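Side-chain contact in sulfatase (Bacteroides fragilis CAG:558, PDB 6USS), which probably hydrolyses aryl sulfate esters as a calcium-dependent arylsulfatase of gut bacteria: residues A[122-127]-A[454-459]. The protein carries 1 engineered substitution. Residues are numbered along the deposited sequence; the frame is centred on the assembly and turned at random.
Sequences DVFNVA and YYENGK
Glu456 touches Val123 and Phe124 from CG outward, and the meeting is by van der Waals contact alone: no hydrogen bond, salt bridge or other polar interaction links 122-127 to 454-459, and every approach is 3.8 Å or longer and ends on carbon of Val123 or Phe124. Its CB only sets the direction, with CG anti to the backbone N (chi1 -157°), and the chain runs on extended, which carries the end closer to the other segment. Glu456 CG lies 3.8 Å from both Val123 CG1 and Phe124 CE2, near the ring plane, so it meets the rim of the phenyl group and not a face. Glu456 CD follows in that plane, 3.9 Å from Phe124 CE2, with the carboxylate turned 64° from the ring. Beyond CD the oxygens part: Glu456 OE1 stays 3.9 Å from Phe124 CE2, whereas Glu456 OE2 approaches Val123 CG2 at 3.9 Å.

In this sulfatase-family chain the contact, away from the calcium site, joins the hairpin loop between antiparallel strands 449-454 and 460-464 to the short strand 124-125, which pairs with 503-504. Within that loop, Gly458 N donates to Tyr454 O (2.7 Å), and Asn457 OD1 accepts from Lys459 N in an Asx turn. Phe124 is buried, its ring meeting His430 edge-to-face and touching Pro440. Asp122 OD1 stands 6.6 Å from Glu456 OE2, not in contact, and any mutual effect of these exposed carboxylates is probably small.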
loop_
_atom_site.group_PDB
_atom_site.type_symbol
_atom_site.label_atom_id
_atom_site.label_comp_id
_atom_site.label_asym_id
_atom_site.label_seq_id
_atom_site.Cartn_x
_atom_site.Cartn_y
_atom_site.Cartn_z
ATOM N N ASP A 122 -29.268 30.715 -3.150
ATOM C CA ASP A 122 -30.701 30.880 -3.342
ATOM C C ASP A 122 -31.061 31.131 -4.810
ATOM O O ASP A 122 -32.210 31.474 -5.099
ATOM C CB ASP A 122 -31.239 31.994 -2.424
ATOM C CG ASP A 122 -30.567 33.345 -2.651
ATOM O OD1 ASP A 122 -30.020 33.566 -3.755
ATOM O OD2 ASP A 122 -30.593 34.192 -1.720
ATOM N N VAL A 123 -30.106 30.954 -5.734
ATOM C CA VAL A 123 -30.340 31.061 -7.175
ATOM C C VAL A 123 -30.382 29.683 -7.843
ATOM O O VAL A 123 -31.262 29.407 -8.657
ATOM C CB VAL A 123 -29.273 31.962 -7.850
ATOM C CG1 VAL A 123 -29.271 31.774 -9.373
ATOM C CG2 VAL A 123 -29.471 33.420 -7.487
ATOM N N PHE A 124 -29.416 28.814 -7.531
ATOM C CA PHE A 124 -29.238 27.571 -8.277
ATOM C C PHE A 124 -28.895 26.428 -7.333
ATOM O O PHE A 124 -28.492 26.638 -6.182
ATOM C CB PHE A 124 -28.126 27.678 -9.350
ATOM C CG PHE A 124 -26.808 28.205 -8.817
ATOM C CD1 PHE A 124 -25.922 27.362 -8.140
ATOM C CD2 PHE A 124 -26.462 29.544 -8.971
ATOM C CE1 PHE A 124 -24.718 27.852 -7.631
ATOM C CE2 PHE A 124 -25.257 30.027 -8.475
ATOM C CZ PHE A 124 -24.387 29.174 -7.798
ATOM N N ASN A 125 -29.077 25.208 -7.847
ATOM C CA ASN A 125 -28.527 23.995 -7.264
ATOM C C ASN A 125 -27.297 23.589 -8.050
ATOM O O ASN A 125 -27.304 23.638 -9.280
ATOM C CB ASN A 125 -29.535 22.851 -7.297
ATOM C CG ASN A 125 -30.741 23.142 -6.465
ATOM O OD1 ASN A 125 -30.637 23.259 -5.242
ATOM N ND2 ASN A 125 -31.893 23.299 -7.118
ATOM N N VAL A 126 -26.246 23.183 -7.343
ATOM C CA VAL A 126 -25.025 22.752 -8.014
ATOM C C VAL A 126 -25.265 21.402 -8.676
ATOM O O VAL A 126 -26.282 20.743 -8.416
ATOM C CB VAL A 126 -23.841 22.695 -7.031
ATOM C CG1 VAL A 126 -23.518 24.096 -6.509
ATOM C CG2 VAL A 126 -24.163 21.785 -5.887
ATOM N N ALA A 127 -24.341 20.980 -9.541
ATOM C CA ALA A 127 -24.416 19.644 -10.125
ATOM C C ALA A 127 -24.397 18.589 -9.030
ATOM O O ALA A 127 -23.894 18.815 -7.924
ATOM C CB ALA A 127 -23.252 19.406 -11.081
ATOM N N TYR A 454 -20.998 31.688 -18.040
ATOM C CA TYR A 454 -21.427 31.782 -16.650
ATOM C C TYR A 454 -22.826 31.188 -16.531
ATOM O O TYR A 454 -23.793 31.745 -17.069
ATOM C CB TYR A 454 -21.394 33.226 -16.171
ATOM C CG TYR A 454 -20.003 33.826 -16.077
ATOM C CD1 TYR A 454 -19.325 34.241 -17.222
ATOM C CD2 TYR A 454 -19.364 33.981 -14.843
ATOM C CE1 TYR A 454 -18.062 34.798 -17.149
ATOM C CE2 TYR A 454 -18.093 34.554 -14.759
ATOM C CZ TYR A 454 -17.449 34.966 -15.919
ATOM O OH TYR A 454 -16.189 35.533 -15.862
ATOM N N TYR A 455 -22.923 30.060 -15.814
ATOM C CA TYR A 455 -24.197 29.378 -15.634
ATOM C C TYR A 455 -25.233 30.274 -14.978
ATOM O O TYR A 455 -26.428 30.119 -15.239
ATOM C CB TYR A 455 -24.014 28.129 -14.776
ATOM C CG TYR A 455 -23.326 26.976 -15.448
ATOM C CD1 TYR A 455 -23.988 26.212 -16.384
ATOM C CD2 TYR A 455 -22.022 26.635 -15.133
ATOM C CE1 TYR A 455 -23.384 25.142 -16.994
ATOM C CE2 TYR A 455 -21.399 25.552 -15.745
ATOM C CZ TYR A 455 -22.099 24.812 -16.669
ATOM O OH TYR A 455 -21.530 23.742 -17.300
ATOM N N GLU A 456 -24.803 31.192 -14.107
ATOM C CA GLU A 456 -25.769 31.876 -13.254
ATOM C C GLU A 456 -26.646 32.839 -14.050
ATOM O O GLU A 456 -27.826 33.011 -13.718
ATOM C CB GLU A 456 -25.064 32.604 -12.098
ATOM C CG GLU A 456 -25.981 32.857 -10.885
ATOM C CD GLU A 456 -25.332 33.681 -9.763
ATOM O OE1 GLU A 456 -24.088 33.603 -9.592
ATOM O OE2 GLU A 456 -26.080 34.390 -9.035
ATOM N N ASN A 457 -26.110 33.456 -15.110
ATOM C CA ASN A 457 -26.932 34.357 -15.907
ATOM C C ASN A 457 -26.659 34.263 -17.402
ATOM O O ASN A 457 -27.098 35.149 -18.139
ATOM C CB ASN A 457 -26.731 35.800 -15.450
ATOM C CG ASN A 457 -25.301 36.278 -15.652
ATOM O OD1 ASN A 457 -24.411 35.483 -15.977
ATOM N ND2 ASN A 457 -25.073 37.581 -15.469
ATOM N N GLY A 458 -25.938 33.239 -17.873
ATOM C CA GLY A 458 -25.666 33.078 -19.293
ATOM C C GLY A 458 -24.669 34.054 -19.885
ATOM O O GLY A 458 -24.514 34.099 -21.111
ATOM N N LYS A 459 -24.007 34.856 -19.055
ATOM C CA LYS A 459 -23.015 35.798 -19.548
ATOM C C LYS A 459 -21.863 35.043 -20.206
ATOM O O LYS A 459 -21.443 33.986 -19.726
ATOM C CB LYS A 459 -22.516 36.660 -18.379
ATOM C CG LYS A 459 -21.359 37.589 -18.680
ATOM C CD LYS A 459 -21.846 38.915 -19.285
ATOM C CE LYS A 459 -20.670 39.831 -19.675
ATOM N NZ LYS A 459 -21.026 40.727 -20.822
#